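Local coordinates for protein putative cellulase CEL6 (Mycobacterium tuberculosis, PDB 1UP2) that probably hydrolyses internal beta-1,4-glucosidic bonds of cellulose as a family 6 endoglucanase, at residues 185-190 against 212-217; 159-164 against 191-196; 71-76 against 113-118; 216-221 against 257-262. One frame throughout, in Å; residues are numbered along the deposited sequence.

Contact 1 of 4, residues 185-190 against 212-217; sequences FSLNVS and SHYVID. With IFM (5-hydroxymethyl-3,4-dihydroxypiperidine), chain D.
Phe185 and Tyr214 lie side by side on one face of the sheet, both pointing the same way. Their rings are slid apart instead of stacked squarely: the centroids are 5.3 Å apart and the planes meet at 27°, so overlap is slight. What sits over the centre of the Phe185 ring is Tyr214 CB, 3.5 Å from the centroid, in a CH-pi contact. Both residues set CG between backbone N and carbonyl carbon (chi1 near 60° in each), which swings the two rings in the same sense. At the rim of the Phe185 ring, in its plane, Ser212 OG approaches CE1 at 3.1 Å; the hydroxyl's hydrogen-bond partner is Thr209 OG1. Leu187 CD1 meets Tyr214 CD2 obliquely at 4.2 Å, next to Ile199 and Tyr201 of helix 195-208, while Ser186 and Val215 occupy the other face. Four backbone hydrogen bonds pair the parallel strands 184-187 and 213-217 of this beta-alpha-beta unit.

At the C-terminal ends of the strands the polar side chains take over. Asn188, whose positive phi suits asparagine, gives ND2 to Asp217 O (3.0 Å), and its OD1 accepts from Tyr193 N. The Asp217 carboxylate reaches across to take Ser190 N on the anti side of OD2 (3.0 Å), from 32° out of its plane; OD1 meanwhile bonds Ser219 OG. Ser190 OG then lies 2.6 Å from O6 of the piperidine inhibitor, in a hydrogen bond whose direction is open. A buried carboxylate thus fixes the backbone of the residue that meets the sugar mimic, a second-shell role.

Contact 2 of 4, residues 159-164 against 191-196; sequences AGHSRW and NFYTTD. With IFM (5-hydroxymethyl-3,4-dihydroxypiperidine), chain B; BGC (beta-D-glucopyranose), chain C; SO4 (sulfate ion), chain G.
The substrate cleft of the glycosidase is lined here by His161 and Asn191, neighbours that hold two successive rings of an inhibitor, a piperidine (chain B) linked to a glucose (chain C). His161 NE2 donates to O3 of the piperidine at 2.9 Å, almost straight, and Asn191 ND2 donates to O6 of the glucose at 2.7 Å. These two nitrogens lie close but badly angled for a bond, and each donates to the ligand instead. Trp164 adds a flat apolar wall, the piperidine lying over one face of its indole.

Two features fix the imidazole. Arg163 N donates to His161 ND1 at 3.0 Å within the ring plane, inside the type I turn 161-164, and Tyr193 turns its edge to the imidazole face in a tilted edge-to-face contact, planes at 51°, with CE2 3.5 Å from ND1. A chi1 of 60° turns His161 CG in between N and carbonyl carbon, where both reach it. Against Tyr193 runs the extended arm of Arg163, its CD 3.5 Å from Tyr193 CE1; its guanidinium holds a sulfate ion, probably from the crystallisation liquor, with NH2 to O3 at 2.9 Å, and forms a salt bridge with Glu197.

The turn follows strand 153-158 and precedes helix 167-176; the other segment leads from strand 184-187 into helix 195-208, whose first turn is capped by Thr194 and whose Glu198 and Glu197 share Ser162 OG.

Contact 3 of 4, residues 71-76 against 113-118; sequences PVLTLY and ATIIVE. With IFM (5-hydroxymethyl-3,4-dihydroxypiperidine), chain D.
Leu75 and Ile115 mesh most closely on the helix-facing side of these two strands, where Leu75 CD1 lies 3.8 Å from Ile115 CG2. Next to them Leu73 CD1 touches Ile115 CD1 at 4.1 Å and is equally near Ala113 CB; the small alanine lets the leucine branch lie close against the strand. With CG of Leu75 turned anti to its carbonyl carbon (chi1 -60°), the isobutyl group reaches Trp100 and Ile101 of helix 94-108 and Leu147 of helix 130-147. The loose part on this side is Val117, whose CG2 comes no nearer than 5.0 Å to Leu75 CD1. The reverse face carries Val72, Thr74, Thr114 and Ile116, beta-branched residues that suit extended strands, and Val72 CG1 meets Ile116 CG1 at 4.1 Å.

Strand 72-75, helix 94-108 and strand 113-117 form a beta-alpha-beta unit of the distorted alpha/beta barrel of family 6. Five backbone hydrogen bonds run along its parallel pair, from Thr114 N to Pro71 O at one end to Glu118 N and Leu75 O at the other.

Past that last bond the contact is more polar, though none of its residues is exposed. Tyr76 points away from the opposite strand; its ring meets Trp43 edge-to-face, and its OH comes within 3.3 Å of C5 of the bound piperidine. Glu118 bends at chi2 (-65°) and folds back, putting OE1 3.3 Å from Tyr76 CA, with carboxylate and tyrosine ring planes 28° apart. Its OE2 bonds with Tyr97 OH and, directly after Tyr76, Gly77 N; OE1 takes a weak bond from Ile78 N.

Contact 4 of 4, residues 216-221 against 257-262; sequences IDTSRN and YLWIKR. With BGC (beta-D-glucopyranose), chain E; IFM (5-hydroxymethyl-3,4-dihydroxypiperidine), chain D; ACT (acetate ion), chain H.
One face of the Trp259 indole is covered by Ser219 CA, 3.6 Å from the centroid of the five-membered ring in a CH-pi contact, while Thr218 OG1, hydrogen-bonded to Ala243 O, lies at the edge in the ring plane. A serine, with little bulk, allows its backbone to settle so close. The Arg220 guanidinium has Lys261 CG over one face, offset to the rim, and Arg220 NE is 3.7 Å from that carbon. The Tyr257 ring is met obliquely by Thr218 CG2 and by Ile216 CD1.

The two segments leave neighbouring parallel strands, 213-217 and 254-258, the latter the last strand of the family 6 alpha/beta barrel, and the first of them ends in an Asx turn. Within it Asp217 OD1 accepts from Ser219 N and Ser219 OG, and across the contact from Ile260 N at 3.0 Å. Ile260 N comes from one side of the carboxylate plane, 66° out of it, and both Ser219 donors from the opposite side. Its partner OD2 takes Lys261 N at 2.9 Å on the syn side. A chi1 of -167° sends the carboxylate past the strand end, where these N-H groups converge; such a cluster would be expected to stabilise its negative charge. Leu258 O receives Thr218 N as the strands part.

Arg220, bent at chi3, is held by a salt bridge to Asp267 and a bond to Ser190 O. Lys261, bent at chi2, carries its ammonium into the cleft: NZ donates to O3 of the piperidine at 2.7 Å and to O6 and O5 of the glucose at 2.9 and 3.1 Å.

How the contacts relate
From the N terminus, contact 3 comes first and closes a loop of 36 residues, through helix 94-108, before any other opens. Contact 2 opens next at 159-164; contact 1 opens at 185-190, before contact 2 closes at 191-196, and closes at 212-217, so the two cross, and Ala159 and Gly160 pair with the backbone of Ser186 and Asn188. Contact 4 begins on Ile216 and Asp217, where contact 1 ends, and closes a helix-free loop of 35 residues at 257-262. No contact nests inside another. Contacts 1, 3 and 4 join strands of one sheet and meet inside the barrel, where Ile116 touches Val215 and Ile260; contact 2 ties together loops above the strand ends.

Contact 1 of 4, residues 185-190 against 212-217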
# COMPACT_ATOMS: atom_id res chain seq x y z
N PHE A 185 -6.60 -8.80 2.38
CA PHE A 185 -5.40 -8.57 1.58
C PHE A 185 -5.47 -7.36 0.65
O PHE A 185 -6.55 -6.80 0.40
CB PHE A 185 -5.02 -9.85 0.81
CG PHE A 185 -6.08 -10.33 -0.13
CD1 PHE A 185 -7.15 -11.10 0.33
CD2 PHE A 185 -6.01 -10.06 -1.48
CE1 PHE A 185 -8.13 -11.55 -0.56
CE2 PHE A 185 -6.98 -10.52 -2.37
CZ PHE A 185 -8.02 -11.23 -1.92
N SER A 186 -4.31 -6.91 0.17
CA SER A 186 -4.25 -5.81 -0.78
C SER A 186 -3.67 -6.27 -2.12
O SER A 186 -2.85 -7.20 -2.18
CB SER A 186 -3.45 -4.62 -0.22
OG SER A 186 -2.14 -5.00 0.10
N LEU A 187 -4.12 -5.62 -3.19
CA LEU A 187 -3.71 -5.93 -4.56
C LEU A 187 -3.31 -4.69 -5.36
O LEU A 187 -3.78 -3.60 -5.10
CB LEU A 187 -4.86 -6.59 -5.31
CG LEU A 187 -5.35 -7.97 -4.88
CD1 LEU A 187 -6.59 -8.33 -5.75
CD2 LEU A 187 -4.20 -9.02 -5.01
N ASN A 188 -2.43 -4.89 -6.33
CA ASN A 188 -2.06 -3.86 -7.32
C ASN A 188 -1.25 -2.70 -6.75
O ASN A 188 -1.14 -1.65 -7.41
CB ASN A 188 -3.32 -3.25 -7.99
CG ASN A 188 -3.09 -2.91 -9.45
OD1 ASN A 188 -2.35 -3.62 -10.14
ND2 ASN A 188 -3.76 -1.87 -9.95
N VAL A 189 -0.69 -2.87 -5.55
CA VAL A 189 0.04 -1.78 -4.90
C VAL A 189 1.24 -1.38 -5.75
O VAL A 189 2.11 -2.21 -6.05
CB VAL A 189 0.48 -2.11 -3.46
CG1 VAL A 189 1.36 -1.02 -2.90
CG2 VAL A 189 -0.72 -2.30 -2.57
N SER A 190 1.25 -0.11 -6.14
CA SER A 190 2.25 0.51 -6.99
C SER A 190 2.29 -0.11 -8.37
O SER A 190 3.25 0.08 -9.10
CB SER A 190 3.67 0.43 -6.37
OG SER A 190 3.71 0.84 -5.01
N SER A 212 -12.14 -14.00 2.61
CA SER A 212 -11.47 -12.75 3.02
C SER A 212 -11.80 -11.59 2.07
O SER A 212 -12.20 -11.82 0.93
CB SER A 212 -9.97 -12.94 3.10
OG SER A 212 -9.44 -13.11 1.81
N HIS A 213 -11.65 -10.37 2.56
CA HIS A 213 -11.91 -9.16 1.77
C HIS A 213 -10.62 -8.50 1.29
O HIS A 213 -9.56 -8.83 1.78
CB HIS A 213 -12.76 -8.21 2.59
CG HIS A 213 -14.13 -8.74 2.89
ND1 HIS A 213 -14.37 -9.74 3.82
CD2 HIS A 213 -15.33 -8.41 2.37
CE1 HIS A 213 -15.66 -10.00 3.85
NE2 HIS A 213 -16.27 -9.21 2.98
N TYR A 214 -10.70 -7.59 0.32
CA TYR A 214 -9.49 -6.98 -0.17
C TYR A 214 -9.72 -5.54 -0.60
O TYR A 214 -10.86 -5.04 -0.71
CB TYR A 214 -8.91 -7.82 -1.33
CG TYR A 214 -9.93 -7.97 -2.47
CD1 TYR A 214 -10.87 -9.00 -2.48
CD2 TYR A 214 -9.95 -7.05 -3.51
CE1 TYR A 214 -11.83 -9.11 -3.51
CE2 TYR A 214 -10.91 -7.15 -4.56
CZ TYR A 214 -11.83 -8.17 -4.54
OH TYR A 214 -12.78 -8.21 -5.55
N VAL A 215 -8.59 -4.86 -0.81
CA VAL A 215 -8.58 -3.55 -1.36
C VAL A 215 -7.70 -3.56 -2.61
O VAL A 215 -6.76 -4.37 -2.71
CB VAL A 215 -8.09 -2.48 -0.36
CG1 VAL A 215 -9.08 -2.35 0.79
CG2 VAL A 215 -6.70 -2.79 0.17
N ILE A 216 -8.00 -2.68 -3.56
CA ILE A 216 -7.20 -2.55 -4.78
C ILE A 216 -6.60 -1.15 -4.87
O ILE A 216 -7.29 -0.17 -4.70
CB ILE A 216 -8.07 -2.80 -6.05
CG1 ILE A 216 -8.69 -4.20 -6.05
CG2 ILE A 216 -7.27 -2.52 -7.33
CD1 ILE A 216 -9.85 -4.39 -7.05
N ASP A 217 -5.30 -1.07 -5.18
CA ASP A 217 -4.64 0.19 -5.43
C ASP A 217 -5.03 0.62 -6.85
O ASP A 217 -4.59 0.03 -7.82
CB ASP A 217 -3.13 0.02 -5.31
CG ASP A 217 -2.39 1.32 -5.26
OD1 ASP A 217 -3.01 2.40 -5.45
OD2 ASP A 217 -1.14 1.35 -5.04
O4 IFM D . 8.44 2.70 -3.82
C4 IFM D . 7.59 1.67 -4.36
C3 IFM D . 7.74 1.78 -5.85
O3 IFM D . 6.94 2.86 -6.33
C2 IFM D . 7.43 0.46 -6.55
N IFM D . 8.34 -0.62 -6.15
C1 IFM D . 8.87 -0.54 -4.79
C5 IFM D . 8.01 0.29 -3.81
C6 IFM D . 6.82 -0.50 -3.29
O6 IFM D . 5.76 -0.58 -4.22

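Contact 2 of 4, residues 159-164 against 191-196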
# COMPACT_ATOMS: atom_id res chain seq x y z
N ALA A 159 -0.67 -8.85 -1.17
CA ALA A 159 -0.80 -10.10 -1.89
C ALA A 159 -0.37 -9.99 -3.38
O ALA A 159 -0.72 -10.83 -4.18
CB ALA A 159 -2.26 -10.58 -1.77
N GLY A 160 0.41 -8.96 -3.74
CA GLY A 160 0.90 -8.81 -5.11
C GLY A 160 -0.20 -8.34 -6.05
O GLY A 160 -0.95 -7.42 -5.72
N HIS A 161 -0.29 -8.99 -7.21
CA HIS A 161 -1.23 -8.63 -8.27
C HIS A 161 -1.48 -9.82 -9.19
O HIS A 161 -0.86 -10.87 -9.10
CB HIS A 161 -0.78 -7.37 -9.08
CG HIS A 161 0.54 -7.51 -9.76
ND1 HIS A 161 0.81 -8.49 -10.70
CD2 HIS A 161 1.67 -6.78 -9.67
CE1 HIS A 161 2.06 -8.38 -11.11
NE2 HIS A 161 2.60 -7.35 -10.49
N SER A 162 -2.43 -9.61 -10.10
CA SER A 162 -2.98 -10.65 -10.92
C SER A 162 -2.00 -11.25 -11.91
O SER A 162 -2.31 -12.26 -12.54
CB SER A 162 -4.22 -10.10 -11.63
OG SER A 162 -3.78 -9.07 -12.52
N ARG A 163 -0.83 -10.64 -12.08
CA ARG A 163 0.20 -11.15 -12.97
C ARG A 163 1.51 -11.47 -12.27
O ARG A 163 2.56 -11.53 -12.89
CB ARG A 163 0.40 -10.19 -14.15
CG ARG A 163 -0.86 -10.20 -14.98
CD ARG A 163 -0.71 -9.69 -16.35
NE ARG A 163 -2.03 -9.25 -16.86
CZ ARG A 163 -2.17 -8.60 -18.01
NH1 ARG A 163 -1.10 -8.37 -18.79
NH2 ARG A 163 -3.35 -8.18 -18.42
N TRP A 164 1.43 -11.74 -10.98
CA TRP A 164 2.60 -12.09 -10.19
C TRP A 164 2.47 -13.57 -9.78
O TRP A 164 2.68 -14.46 -10.63
CB TRP A 164 2.75 -11.12 -9.00
CG TRP A 164 4.11 -11.01 -8.47
CD1 TRP A 164 5.10 -11.94 -8.58
CD2 TRP A 164 4.65 -9.93 -7.69
NE1 TRP A 164 6.22 -11.51 -7.93
CE2 TRP A 164 5.99 -10.27 -7.39
CE3 TRP A 164 4.16 -8.70 -7.25
CZ2 TRP A 164 6.83 -9.44 -6.64
CZ3 TRP A 164 4.99 -7.87 -6.49
CH2 TRP A 164 6.31 -8.24 -6.19
N ASN A 191 1.25 -0.83 -8.75
CA ASN A 191 1.14 -1.33 -10.10
C ASN A 191 -0.01 -0.66 -10.88
O ASN A 191 -0.55 0.35 -10.43
CB ASN A 191 1.17 -2.86 -10.14
CG ASN A 191 1.93 -3.41 -11.35
OD1 ASN A 191 1.51 -3.18 -12.51
ND2 ASN A 191 3.04 -4.11 -11.11
N PHE A 192 -0.35 -1.21 -12.04
CA PHE A 192 -1.13 -0.51 -13.05
C PHE A 192 -2.21 -1.37 -13.69
O PHE A 192 -2.82 -0.93 -14.65
CB PHE A 192 -0.15 -0.07 -14.13
CG PHE A 192 1.01 0.72 -13.60
CD1 PHE A 192 2.17 0.07 -13.19
CD2 PHE A 192 0.97 2.09 -13.53
CE1 PHE A 192 3.25 0.80 -12.69
CE2 PHE A 192 2.05 2.81 -13.02
CZ PHE A 192 3.18 2.15 -12.60
N TYR A 193 -2.43 -2.60 -13.19
CA TYR A 193 -3.44 -3.49 -13.82
C TYR A 193 -4.86 -2.97 -13.60
O TYR A 193 -5.12 -2.32 -12.60
CB TYR A 193 -3.27 -4.93 -13.33
CG TYR A 193 -1.92 -5.48 -13.72
CD1 TYR A 193 -1.67 -5.83 -15.03
CD2 TYR A 193 -0.88 -5.59 -12.79
CE1 TYR A 193 -0.43 -6.30 -15.42
CE2 TYR A 193 0.37 -6.06 -13.18
CZ TYR A 193 0.58 -6.41 -14.50
OH TYR A 193 1.80 -6.86 -14.95
N THR A 194 -5.76 -3.23 -14.56
CA THR A 194 -7.14 -2.74 -14.46
C THR A 194 -7.85 -3.24 -13.22
O THR A 194 -7.58 -4.33 -12.71
CB THR A 194 -7.99 -3.11 -15.70
OG1 THR A 194 -8.14 -4.54 -15.78
CG2 THR A 194 -7.29 -2.68 -16.97
N THR A 195 -8.75 -2.43 -12.72
CA THR A 195 -9.57 -2.77 -11.59
C THR A 195 -10.33 -4.07 -11.85
O THR A 195 -10.39 -4.93 -10.96
CB THR A 195 -10.51 -1.60 -11.29
OG1 THR A 195 -9.74 -0.48 -10.85
CG2 THR A 195 -11.45 -1.88 -10.15
N ASP A 196 -10.87 -4.24 -13.06
CA ASP A 196 -11.60 -5.47 -13.44
C ASP A 196 -10.74 -6.71 -13.29
O ASP A 196 -11.19 -7.75 -12.76
CB ASP A 196 -12.03 -5.41 -14.91
CG ASP A 196 -13.24 -4.57 -15.12
OD1 ASP A 196 -13.96 -4.25 -14.13
OD2 ASP A 196 -13.56 -4.22 -16.27
O4 IFM B . 8.21 -6.70 -9.89
C4 IFM B . 7.44 -7.89 -10.16
C3 IFM B . 6.38 -7.57 -11.20
O3 IFM B . 5.39 -6.71 -10.63
C2 IFM B . 5.69 -8.84 -11.73
N IFM B . 6.65 -9.88 -12.11
C1 IFM B . 7.65 -10.21 -11.10
C5 IFM B . 8.41 -8.96 -10.67
C6 IFM B . 9.41 -9.23 -9.53
O6 IFM B . 10.25 -10.32 -9.88
C2 BGC C . 8.97 -5.11 -8.28
C3 BGC C . 8.56 -4.32 -7.05
C4 BGC C . 7.26 -3.54 -7.33
C5 BGC C . 6.19 -4.46 -7.87
C6 BGC C . 4.92 -3.68 -8.27
C1 BGC C . 7.80 -5.97 -8.73
O2 BGC C . 10.17 -5.86 -8.10
O3 BGC C . 9.60 -3.41 -6.70
O4 BGC C . 6.81 -2.90 -6.15
O5 BGC C . 6.68 -5.14 -9.02
O6 BGC C . 3.94 -4.62 -8.65
S SO4 G . -2.33 -5.81 -21.46
O1 SO4 G . -0.95 -6.15 -21.04
O2 SO4 G . -2.38 -4.34 -21.70
O3 SO4 G . -3.34 -6.20 -20.47
O4 SO4 G . -2.64 -6.54 -22.72

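Contact 3 of 4, residues 71-76 against 113-118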
# COMPACT_ATOMS: atom_id res chain seq x y z
N PRO A 71 -7.64 7.00 8.50
CA PRO A 71 -6.28 7.05 7.99
C PRO A 71 -5.90 5.70 7.37
O PRO A 71 -6.32 4.63 7.87
CB PRO A 71 -5.44 7.30 9.22
CG PRO A 71 -6.19 6.64 10.36
CD PRO A 71 -7.66 6.74 9.96
N VAL A 72 -5.11 5.75 6.30
CA VAL A 72 -4.52 4.54 5.72
C VAL A 72 -3.01 4.67 5.85
O VAL A 72 -2.43 5.67 5.44
CB VAL A 72 -4.90 4.37 4.24
CG1 VAL A 72 -4.42 3.01 3.69
CG2 VAL A 72 -6.43 4.56 4.05
N LEU A 73 -2.40 3.66 6.47
CA LEU A 73 -0.95 3.59 6.68
C LEU A 73 -0.44 2.36 5.97
O LEU A 73 -1.08 1.30 5.98
CB LEU A 73 -0.64 3.46 8.17
CG LEU A 73 -1.14 4.68 8.97
CD1 LEU A 73 -2.55 4.46 9.46
CD2 LEU A 73 -0.25 4.98 10.11
N THR A 74 0.72 2.50 5.34
CA THR A 74 1.41 1.40 4.71
C THR A 74 2.72 1.11 5.45
O THR A 74 3.59 2.01 5.61
CB THR A 74 1.69 1.74 3.25
OG1 THR A 74 0.44 1.95 2.57
CG2 THR A 74 2.36 0.56 2.51
N LEU A 75 2.85 -0.14 5.88
CA LEU A 75 4.03 -0.63 6.55
C LEU A 75 4.97 -1.24 5.53
O LEU A 75 4.63 -2.20 4.85
CB LEU A 75 3.65 -1.62 7.65
CG LEU A 75 2.73 -1.08 8.76
CD1 LEU A 75 2.59 -2.16 9.84
CD2 LEU A 75 3.22 0.29 9.35
N TYR A 76 6.17 -0.68 5.42
CA TYR A 76 7.12 -1.06 4.38
C TYR A 76 8.54 -1.14 4.97
O TYR A 76 9.44 -0.43 4.54
CB TYR A 76 7.04 -0.07 3.19
CG TYR A 76 7.71 -0.50 1.92
CD1 TYR A 76 7.54 -1.81 1.39
CD2 TYR A 76 8.47 0.42 1.17
CE1 TYR A 76 8.17 -2.19 0.21
CE2 TYR A 76 9.13 0.01 0.01
CZ TYR A 76 8.97 -1.28 -0.47
OH TYR A 76 9.61 -1.64 -1.65
N ALA A 113 -7.91 2.77 12.02
CA ALA A 113 -6.86 2.80 11.04
C ALA A 113 -7.01 1.68 10.03
O ALA A 113 -7.55 0.62 10.30
CB ALA A 113 -5.46 2.71 11.72
N THR A 114 -6.50 1.93 8.86
CA THR A 114 -6.43 0.93 7.82
C THR A 114 -4.95 0.67 7.61
O THR A 114 -4.22 1.62 7.43
CB THR A 114 -7.12 1.47 6.55
OG1 THR A 114 -8.53 1.65 6.78
CG2 THR A 114 -7.04 0.46 5.45
N ILE A 115 -4.50 -0.59 7.68
CA ILE A 115 -3.09 -0.91 7.57
C ILE A 115 -2.84 -1.81 6.39
O ILE A 115 -3.42 -2.91 6.31
CB ILE A 115 -2.54 -1.65 8.82
CG1 ILE A 115 -3.00 -0.97 10.12
CG2 ILE A 115 -1.02 -1.73 8.72
CD1 ILE A 115 -2.45 0.41 10.33
N ILE A 116 -1.98 -1.35 5.49
CA ILE A 116 -1.50 -2.18 4.38
C ILE A 116 -0.16 -2.78 4.82
O ILE A 116 0.85 -2.05 4.96
CB ILE A 116 -1.35 -1.32 3.08
CG1 ILE A 116 -2.64 -0.57 2.75
CG2 ILE A 116 -0.92 -2.21 1.89
CD1 ILE A 116 -3.93 -1.45 2.59
N VAL A 117 -0.13 -4.11 5.03
CA VAL A 117 1.06 -4.77 5.53
C VAL A 117 2.00 -5.25 4.43
O VAL A 117 1.73 -6.23 3.74
CB VAL A 117 0.71 -5.97 6.46
CG1 VAL A 117 1.98 -6.56 7.06
CG2 VAL A 117 -0.25 -5.54 7.54
N GLU A 118 3.11 -4.52 4.29
CA GLU A 118 4.27 -4.92 3.49
C GLU A 118 4.04 -5.24 2.02
O GLU A 118 4.13 -6.39 1.61
CB GLU A 118 5.02 -6.10 4.18
CG GLU A 118 5.54 -5.74 5.56
CD GLU A 118 6.61 -4.66 5.55
OE1 GLU A 118 7.27 -4.40 4.48
OE2 GLU A 118 6.78 -4.06 6.65
O4 IFM D . 8.44 2.70 -3.82
C4 IFM D . 7.59 1.67 -4.36
C3 IFM D . 7.74 1.78 -5.85
O3 IFM D . 6.94 2.86 -6.33
C2 IFM D . 7.43 0.46 -6.55
N IFM D . 8.34 -0.62 -6.15
C1 IFM D . 8.87 -0.54 -4.79
C5 IFM D . 8.01 0.29 -3.81
C6 IFM D . 6.82 -0.50 -3.29
O6 IFM D . 5.76 -0.58 -4.22

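Contact 4 of 4, residues 216-221 against 257-262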
# COMPACT_ATOMS: atom_id res chain seq x y z
N ILE A 216 -8.00 -2.68 -3.56
CA ILE A 216 -7.20 -2.55 -4.78
C ILE A 216 -6.60 -1.15 -4.87
O ILE A 216 -7.29 -0.17 -4.70
CB ILE A 216 -8.07 -2.80 -6.05
CG1 ILE A 216 -8.69 -4.20 -6.05
CG2 ILE A 216 -7.27 -2.52 -7.33
CD1 ILE A 216 -9.85 -4.39 -7.05
N ASP A 217 -5.30 -1.07 -5.18
CA ASP A 217 -4.64 0.19 -5.43
C ASP A 217 -5.03 0.62 -6.85
O ASP A 217 -4.59 0.03 -7.82
CB ASP A 217 -3.13 0.02 -5.31
CG ASP A 217 -2.39 1.32 -5.26
OD1 ASP A 217 -3.01 2.40 -5.45
OD2 ASP A 217 -1.14 1.35 -5.04
N THR A 218 -5.82 1.69 -6.92
CA THR A 218 -6.22 2.33 -8.18
C THR A 218 -5.53 3.66 -8.43
O THR A 218 -5.96 4.46 -9.29
CB THR A 218 -7.75 2.55 -8.21
OG1 THR A 218 -8.18 3.23 -7.00
CG2 THR A 218 -8.51 1.20 -8.19
N SER A 219 -4.42 3.90 -7.74
CA SER A 219 -3.69 5.15 -7.90
C SER A 219 -3.23 5.44 -9.36
O SER A 219 -3.26 6.58 -9.79
CB SER A 219 -2.49 5.19 -6.96
OG SER A 219 -1.65 4.08 -7.18
N ARG A 220 -2.83 4.42 -10.10
CA ARG A 220 -2.21 4.62 -11.41
C ARG A 220 -2.72 3.67 -12.50
O ARG A 220 -2.01 3.44 -13.51
CB ARG A 220 -0.69 4.50 -11.27
CG ARG A 220 -0.11 5.50 -10.34
CD ARG A 220 1.42 5.55 -10.30
NE ARG A 220 2.02 4.30 -9.82
CZ ARG A 220 3.33 4.06 -9.81
NH1 ARG A 220 4.18 5.00 -10.22
NH2 ARG A 220 3.79 2.90 -9.35
N ASN A 221 -3.95 3.15 -12.34
CA ASN A 221 -4.43 2.07 -13.21
C ASN A 221 -5.57 2.47 -14.14
O ASN A 221 -6.23 1.58 -14.72
CB ASN A 221 -4.80 0.80 -12.42
CG ASN A 221 -6.16 0.90 -11.74
OD1 ASN A 221 -6.68 2.00 -11.54
ND2 ASN A 221 -6.75 -0.27 -11.42
N TYR A 257 -11.52 0.68 -3.29
CA TYR A 257 -10.40 1.15 -4.11
C TYR A 257 -9.67 2.19 -3.28
O TYR A 257 -10.28 3.10 -2.76
CB TYR A 257 -10.86 1.76 -5.43
CG TYR A 257 -11.84 0.93 -6.22
CD1 TYR A 257 -11.78 -0.45 -6.18
CD2 TYR A 257 -12.81 1.53 -7.02
CE1 TYR A 257 -12.69 -1.22 -6.91
CE2 TYR A 257 -13.70 0.79 -7.73
CZ TYR A 257 -13.63 -0.59 -7.68
OH TYR A 257 -14.52 -1.34 -8.40
N LEU A 258 -8.36 2.04 -3.13
CA LEU A 258 -7.54 3.02 -2.38
C LEU A 258 -6.40 3.54 -3.27
O LEU A 258 -6.06 2.90 -4.24
CB LEU A 258 -6.93 2.39 -1.16
CG LEU A 258 -7.88 1.90 -0.06
CD1 LEU A 258 -7.13 1.15 1.05
CD2 LEU A 258 -8.73 3.02 0.47
N TRP A 259 -5.82 4.67 -2.93
CA TRP A 259 -4.55 5.08 -3.53
C TRP A 259 -3.50 4.75 -2.47
O TRP A 259 -3.39 5.41 -1.44
CB TRP A 259 -4.55 6.57 -3.92
CG TRP A 259 -5.36 6.87 -5.12
CD1 TRP A 259 -6.30 6.05 -5.74
CD2 TRP A 259 -5.35 8.09 -5.87
NE1 TRP A 259 -6.85 6.71 -6.81
CE2 TRP A 259 -6.29 7.96 -6.92
CE3 TRP A 259 -4.63 9.29 -5.76
CZ2 TRP A 259 -6.54 9.00 -7.84
CZ3 TRP A 259 -4.89 10.31 -6.65
CH2 TRP A 259 -5.82 10.15 -7.70
N ILE A 260 -2.82 3.63 -2.68
CA ILE A 260 -1.84 3.14 -1.72
C ILE A 260 -0.49 3.73 -2.09
O ILE A 260 0.07 4.52 -1.34
CB ILE A 260 -1.88 1.59 -1.65
CG1 ILE A 260 -3.27 1.14 -1.13
CG2 ILE A 260 -0.80 1.07 -0.71
CD1 ILE A 260 -3.56 -0.39 -1.19
N LYS A 261 0.03 3.38 -3.27
CA LYS A 261 1.12 4.15 -3.88
C LYS A 261 0.68 5.61 -4.03
O LYS A 261 -0.49 5.85 -4.33
CB LYS A 261 1.45 3.57 -5.27
CG LYS A 261 2.45 4.40 -6.11
CD LYS A 261 3.89 4.29 -5.54
CE LYS A 261 4.86 5.21 -6.28
NZ LYS A 261 6.21 5.33 -5.61
N ARG A 262 1.60 6.56 -3.84
CA ARG A 262 1.32 8.00 -4.04
C ARG A 262 1.70 8.49 -5.44
O ARG A 262 2.89 8.51 -5.79
CB ARG A 262 2.05 8.82 -2.97
CG ARG A 262 1.64 8.48 -1.54
CD ARG A 262 2.10 9.49 -0.45
NE ARG A 262 1.20 9.49 0.70
CZ ARG A 262 1.27 10.31 1.74
NH1 ARG A 262 2.23 11.22 1.86
NH2 ARG A 262 0.38 10.18 2.71
C2 BGC E . 9.16 3.83 -1.85
C3 BGC E . 8.69 4.60 -0.60
C4 BGC E . 7.45 5.47 -0.85
C5 BGC E . 6.37 4.67 -1.63
C6 BGC E . 5.10 5.43 -2.04
C1 BGC E . 7.98 3.19 -2.58
O2 BGC E . 10.20 2.89 -1.59
O3 BGC E . 9.74 5.37 -0.05
O4 BGC E . 6.99 5.90 0.42
O5 BGC E . 6.95 4.13 -2.81
O6 BGC E . 5.38 6.36 -3.08
O4 IFM D . 8.44 2.70 -3.82
C4 IFM D . 7.59 1.67 -4.36
C3 IFM D . 7.74 1.78 -5.85
O3 IFM D . 6.94 2.86 -6.33
C2 IFM D . 7.43 0.46 -6.55
N IFM D . 8.34 -0.62 -6.15
C1 IFM D . 8.87 -0.54 -4.79
C5 IFM D . 8.01 0.29 -3.81
C6 IFM D . 6.82 -0.50 -3.29
O6 IFM D . 5.76 -0.58 -4.22
C ACT H . 3.78 13.18 5.04
O ACT H . 3.92 12.67 3.93
OXT ACT H . 2.66 13.32 5.58
CH3 ACT H . 4.99 13.66 5.80